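PDB 4FYE: SidF, inhibitor of growth family, member 3, which probably acts as a phosphoinositide phosphatase, removing the 3-phosphate from the inositol ring of phosphatidylinositol 3,4,5-trisphosphate. Local coordinates for residues I262-F267 with G662-T667; S602-T607 with G673-E678. The protein carries 1 engineered substitution. One frame throughout, in Å; residues are numbered along the deposited sequence.

Interaction 1 of 2, residues I262-F267 with G662-T667; sequences IHHDSF and GNALWT
His263 reaches the helix 652-668 with the carbon side of its imidazole: CD2 lies 3.8 Å from CD2 of Leu665, the two side chains crossing at about a right angle. Leu665 CB does not point straight at the strand; one methyl branch bends round to it. The main chain of His263 takes part as well, its O lying 4.0 Å from Ala664 CB. At His264 the contact shifts to the root of the side chain, where CB packs 3.9 Å from the same alanine methyl. Two successive strand residues thus face one helix, where a regular strand would alternate. The cause is a classic beta bulge: both histidines sit opposite Ala251 of the adjacent strand 247-254, and His263 has a nearly helical psi of -11°. The bulge lies in strand 260-268, an outermost strand of a mixed sheet, and the helix runs almost antiparallel to it, at 160°, with the axes 7.7 Å apart. The His264 side chain leaves the main chain with chi1 at 180°, opposite the backbone N, and runs along the strand until NE2 meets Ser266 OG in a 2.6 Å hydrogen bond. Asp265, between them, turns from the helix and forms salt bridges with Arg248, Arg308 and Arg312. Lys644, from strand 641-645, hydrogen-bonds both Ser266 OG and the carbonyl O of Phe267.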
loop_
_atom_site.group_PDB
_atom_site.type_symbol
_atom_site.label_atom_id
_atom_site.label_comp_id
_atom_site.label_asym_id
_atom_site.label_seq_id
_atom_site.Cartn_x
_atom_site.Cartn_y
_atom_site.Cartn_z
ATOM N N ILE A 262 17.125 6.879 -2.131
ATOM C CA ILE A 262 15.797 6.400 -1.930
ATOM C C ILE A 262 15.446 6.692 -0.492
ATOM O O ILE A 262 16.144 6.225 0.383
ATOM C CB ILE A 262 15.712 4.894 -2.276
ATOM C CG1 ILE A 262 15.826 4.698 -3.810
ATOM C CG2 ILE A 262 14.364 4.337 -1.862
ATOM C CD1 ILE A 262 15.791 3.255 -4.261
ATOM N N HIS A 263 14.394 7.484 -0.234
ATOM C CA HIS A 263 13.996 7.818 1.151
ATOM C C HIS A 263 12.834 6.982 1.640
ATOM O O HIS A 263 12.521 7.003 2.820
ATOM C CB HIS A 263 13.652 9.318 1.329
ATOM C CG HIS A 263 14.624 10.249 0.654
ATOM N ND1 HIS A 263 15.921 10.401 1.067
ATOM C CD2 HIS A 263 14.471 11.079 -0.462
ATOM C CE1 HIS A 263 16.543 11.283 0.270
ATOM N NE2 HIS A 263 15.667 11.689 -0.673
ATOM N N HIS A 264 12.178 6.246 0.758
ATOM C CA HIS A 264 11.075 5.379 1.170
ATOM C C HIS A 264 10.855 4.280 0.170
ATOM O O HIS A 264 10.861 4.494 -1.070
ATOM C CB HIS A 264 9.797 6.182 1.358
ATOM C CG HIS A 264 8.605 5.354 1.781
ATOM N ND1 HIS A 264 8.454 4.895 3.034
ATOM C CD2 HIS A 264 7.489 4.943 1.080
ATOM C CE1 HIS A 264 7.319 4.208 3.143
ATOM N NE2 HIS A 264 6.715 4.236 1.943
ATOM N N ASP A 265 10.581 3.105 0.711
ATOM C CA ASP A 265 10.404 1.898 -0.046
ATOM C C ASP A 265 9.405 0.962 0.718
ATOM O O ASP A 265 9.759 0.377 1.755
ATOM C CB ASP A 265 11.773 1.248 -0.223
ATOM C CG ASP A 265 11.688 -0.078 -1.014
ATOM O OD1 ASP A 265 10.571 -0.701 -1.066
ATOM O OD2 ASP A 265 12.723 -0.471 -1.617
ATOM N N SER A 266 8.164 0.865 0.240
ATOM C CA SER A 266 7.159 0.063 0.894
ATOM C C SER A 266 6.125 -0.334 -0.127
ATOM O O SER A 266 6.376 -0.228 -1.358
ATOM C CB SER A 266 6.529 0.817 2.064
ATOM O OG SER A 266 5.643 1.862 1.682
ATOM N N PHE A 267 4.967 -0.794 0.351
ATOM C CA PHE A 267 3.942 -1.268 -0.570
ATOM C C PHE A 267 2.679 -0.454 -0.486
ATOM O O PHE A 267 2.168 -0.130 0.602
ATOM C CB PHE A 267 3.582 -2.758 -0.311
ATOM C CG PHE A 267 4.596 -3.729 -0.821
ATOM C CD1 PHE A 267 4.742 -3.949 -2.206
ATOM C CD2 PHE A 267 5.415 -4.447 0.080
ATOM C CE1 PHE A 267 5.690 -4.832 -2.707
ATOM C CE2 PHE A 267 6.359 -5.356 -0.401
ATOM C CZ PHE A 267 6.535 -5.514 -1.800
ATOM N N GLY A 662 4.864 11.488 2.553
ATOM C CA GLY A 662 5.113 12.924 2.720
ATOM C C GLY A 662 6.014 13.094 3.945
ATOM O O GLY A 662 6.925 13.932 3.987
ATOM N N ASN A 663 5.786 12.273 4.957
ATOM C CA ASN A 663 6.570 12.397 6.140
ATOM C C ASN A 663 7.961 11.907 5.900
ATOM O O ASN A 663 8.913 12.474 6.456
ATOM C CB ASN A 663 5.961 11.625 7.321
ATOM C CG ASN A 663 6.893 11.609 8.498
ATOM O OD1 ASN A 663 6.955 12.570 9.270
ATOM N ND2 ASN A 663 7.706 10.571 8.583
ATOM N N ALA A 664 8.097 10.845 5.099
ATOM C CA ALA A 664 9.462 10.370 4.715
ATOM C C ALA A 664 10.269 11.461 3.951
ATOM O O ALA A 664 11.483 11.688 4.215
ATOM C CB ALA A 664 9.343 9.119 3.852
ATOM N N LEU A 665 9.605 12.140 3.001
ATOM C CA LEU A 665 10.304 13.136 2.225
ATOM C C LEU A 665 10.641 14.383 3.070
ATOM O O LEU A 665 11.713 14.940 2.996
ATOM C CB LEU A 665 9.502 13.496 1.012
ATOM C CG LEU A 665 9.531 12.443 -0.106
ATOM C CD1 LEU A 665 8.456 12.899 -1.048
ATOM C CD2 LEU A 665 10.880 12.355 -0.856
ATOM N N TRP A 666 9.708 14.821 3.875
ATOM C CA TRP A 666 9.958 15.954 4.683
ATOM C C TRP A 666 11.157 15.697 5.593
ATOM O O TRP A 666 12.038 16.530 5.738
ATOM C CB TRP A 666 8.698 16.242 5.490
ATOM C CG TRP A 666 8.911 17.394 6.404
ATOM C CD1 TRP A 666 9.258 17.367 7.751
ATOM C CD2 TRP A 666 8.854 18.779 6.037
ATOM N NE1 TRP A 666 9.368 18.618 8.253
ATOM C CE2 TRP A 666 9.203 19.534 7.253
ATOM C CE3 TRP A 666 8.657 19.458 4.842
ATOM C CZ2 TRP A 666 9.267 20.936 7.264
ATOM C CZ3 TRP A 666 8.739 20.858 4.855
ATOM C CH2 TRP A 666 9.022 21.581 6.037
ATOM N N THR A 667 11.236 14.523 6.189
ATOM C CA THR A 667 12.277 14.245 7.188
ATOM C C THR A 667 13.608 14.027 6.542
ATOM O O THR A 667 14.633 14.524 7.010
ATOM C CB THR A 667 11.896 12.995 7.982
ATOM O OG1 THR A 667 10.564 13.199 8.484
ATOM C CG2 THR A 667 12.837 12.766 9.144
#

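Interaction 2 of 2, residues S602-T607 with G673-E678; sequences SCAYLT and GLYTGE
Tyr605 lays ring carbon CE1 over one face of Tyr675, 3.4 Å from Tyr675 CD1 and displaced from the centre toward the rim. The planes meet at 46° and the centroids are 4.5 Å apart, so the pair is neither a stack nor a T-shaped arrangement but an oblique packing of one phenol against another. The other face of Tyr675 is occupied by main chain: Gly677 N stands 3.4 Å above the ring plane, over its centre. The tyrosine is therefore sandwiched between helix 590-614 and its own loop. At the edge of its ring, Ala604 adds a methyl, CB to Tyr675 CD2 being 3.8 Å. The CB of Tyr675 points toward the helix, and CG, anti to the backbone N (chi1 169°), lets the ring extend across to Tyr605 and Ala604, while Thr676 turns away from the helix. The loop that presents the ring ends in an ST turn, in which Thr676 OG1 accepts from Glu678 N at 3.1 Å and an N-H...O angle of 161°. Inside that turn Gly677 occupies the N-cap position of helix 678-681, with a positive phi. Asn601, one residue before the segment 602-607, pins the loop with its amide, OD1 accepting from Tyr675 N and ND2 bonding Gly673 O. Leu630 of helix 626-637 touches both tyrosines, closing this buried cluster from a third element.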
loop_
_atom_site.group_PDB
_atom_site.type_symbol
_atom_site.label_atom_id
_atom_site.label_comp_id
_atom_site.label_asym_id
_atom_site.label_seq_id
_atom_site.Cartn_x
_atom_site.Cartn_y
_atom_site.Cartn_z
ATOM N N SER A 602 13.684 5.828 15.306
ATOM C CA SER A 602 13.092 4.711 16.012
ATOM C C SER A 602 12.503 5.171 17.311
ATOM O O SER A 602 11.327 4.960 17.556
ATOM C CB SER A 602 14.175 3.708 16.351
ATOM O OG SER A 602 14.594 2.986 15.210
ATOM N N CYS A 603 13.302 5.804 18.162
ATOM C CA CYS A 603 12.768 6.283 19.423
ATOM C C CYS A 603 11.651 7.302 19.221
ATOM O O CYS A 603 10.615 7.244 19.903
ATOM C CB CYS A 603 13.871 6.907 20.268
ATOM S SG CYS A 603 15.115 5.691 20.661
ATOM N N ALA A 604 11.835 8.219 18.268
ATOM C CA ALA A 604 10.863 9.290 18.117
ATOM C C ALA A 604 9.575 8.716 17.626
ATOM O O ALA A 604 8.546 9.061 18.170
ATOM C CB ALA A 604 11.352 10.417 17.222
ATOM N N TYR A 605 9.615 7.810 16.652
ATOM C CA TYR A 605 8.365 7.222 16.148
ATOM C C TYR A 605 7.641 6.456 17.240
ATOM O O TYR A 605 6.451 6.643 17.461
ATOM C CB TYR A 605 8.590 6.333 14.933
ATOM C CG TYR A 605 8.964 7.121 13.679
ATOM C CD1 TYR A 605 8.200 8.225 13.259
ATOM C CD2 TYR A 605 10.056 6.737 12.891
ATOM C CE1 TYR A 605 8.544 8.920 12.113
ATOM C CE2 TYR A 605 10.437 7.433 11.751
ATOM C CZ TYR A 605 9.693 8.518 11.369
ATOM O OH TYR A 605 10.062 9.186 10.240
ATOM N N LEU A 606 8.365 5.628 17.982
ATOM C CA LEU A 606 7.691 4.873 19.025
ATOM C C LEU A 606 7.019 5.791 20.075
ATOM O O LEU A 606 5.836 5.676 20.361
ATOM C CB LEU A 606 8.685 3.975 19.714
ATOM C CG LEU A 606 8.185 2.626 20.256
ATOM C CD1 LEU A 606 8.903 2.370 21.589
ATOM C CD2 LEU A 606 6.666 2.446 20.368
ATOM N N THR A 607 7.761 6.704 20.664
ATOM C CA THR A 607 7.167 7.438 21.766
ATOM C C THR A 607 5.963 8.254 21.335
ATOM O O THR A 607 5.060 8.492 22.109
ATOM C CB THR A 607 8.187 8.349 22.428
ATOM O OG1 THR A 607 8.720 9.223 21.435
ATOM C CG2 THR A 607 9.290 7.522 22.974
ATOM N N GLY A 673 18.122 14.987 9.050
ATOM C CA GLY A 673 17.496 13.691 8.820
ATOM C C GLY A 673 16.606 13.267 9.999
ATOM O O GLY A 673 16.188 12.124 10.078
ATOM N N LEU A 674 16.307 14.170 10.922
ATOM C CA LEU A 674 15.617 13.779 12.155
ATOM C C LEU A 674 14.125 14.137 12.242
ATOM O O LEU A 674 13.679 15.238 11.863
ATOM C CB LEU A 674 16.340 14.380 13.359
ATOM C CG LEU A 674 17.789 13.942 13.645
ATOM C CD1 LEU A 674 18.194 14.632 14.950
ATOM C CD2 LEU A 674 17.980 12.431 13.744
ATOM N N TYR A 675 13.345 13.222 12.790
ATOM C CA TYR A 675 11.901 13.395 12.759
ATOM C C TYR A 675 11.368 14.414 13.784
ATOM O O TYR A 675 11.509 14.185 14.973
ATOM C CB TYR A 675 11.235 12.035 12.922
ATOM C CG TYR A 675 9.763 12.108 13.168
ATOM C CD1 TYR A 675 8.868 12.277 12.089
ATOM C CD2 TYR A 675 9.247 12.001 14.464
ATOM C CE1 TYR A 675 7.525 12.342 12.305
ATOM C CE2 TYR A 675 7.875 12.083 14.688
ATOM C CZ TYR A 675 7.034 12.245 13.598
ATOM O OH TYR A 675 5.686 12.327 13.776
ATOM N N THR A 676 10.730 15.498 13.313
ATOM C CA THR A 676 10.108 16.555 14.172
ATOM C C THR A 676 8.589 16.421 14.386
ATOM O O THR A 676 8.020 17.047 15.285
ATOM C CB THR A 676 10.302 17.968 13.577
ATOM O OG1 THR A 676 9.599 18.111 12.304
ATOM C CG2 THR A 676 11.770 18.258 13.412
ATOM N N GLY A 677 7.918 15.621 13.570
ATOM C CA GLY A 677 6.449 15.607 13.611
ATOM C C GLY A 677 5.765 16.759 12.862
ATOM O O GLY A 677 4.538 16.774 12.694
ATOM N N GLU A 678 6.534 17.727 12.388
ATOM C CA GLU A 678 5.934 18.860 11.698
ATOM C C GLU A 678 4.948 18.481 10.581
ATOM O O GLU A 678 3.853 19.041 10.510
ATOM C CB GLU A 678 7.006 19.766 11.122
ATOM C CG GLU A 678 6.669 21.260 11.198
ATOM C CD GLU A 678 7.918 22.117 11.328
ATOM O OE1 GLU A 678 9.056 21.559 11.227
ATOM O OE2 GLU A 678 7.753 23.352 11.534
#

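Helix 652-668 joins the two contacts. Interaction 1 sets it against strand 260-268; interaction 2 clasps the loop that follows it to helix 590-614. Asn663 and Thr667 of the helix touch the second contact, and Asn663 ND2 probably hydrogen-bonds Tyr605 OH at 3.2 Å. Interaction 1 is nearer the centre of the chain yet only partly buried, with one leucine methyl against an imidazole carbon, an alanine methyl against a histidine CB and main chain, and polar networks alongside. Interaction 2 lies farther out but is fully buried, and is dominated by aromatic rings. Strand 641-645, then a loop, then this helix is an order consistent with the phosphate-binding loop of cysteine-based phosphatases.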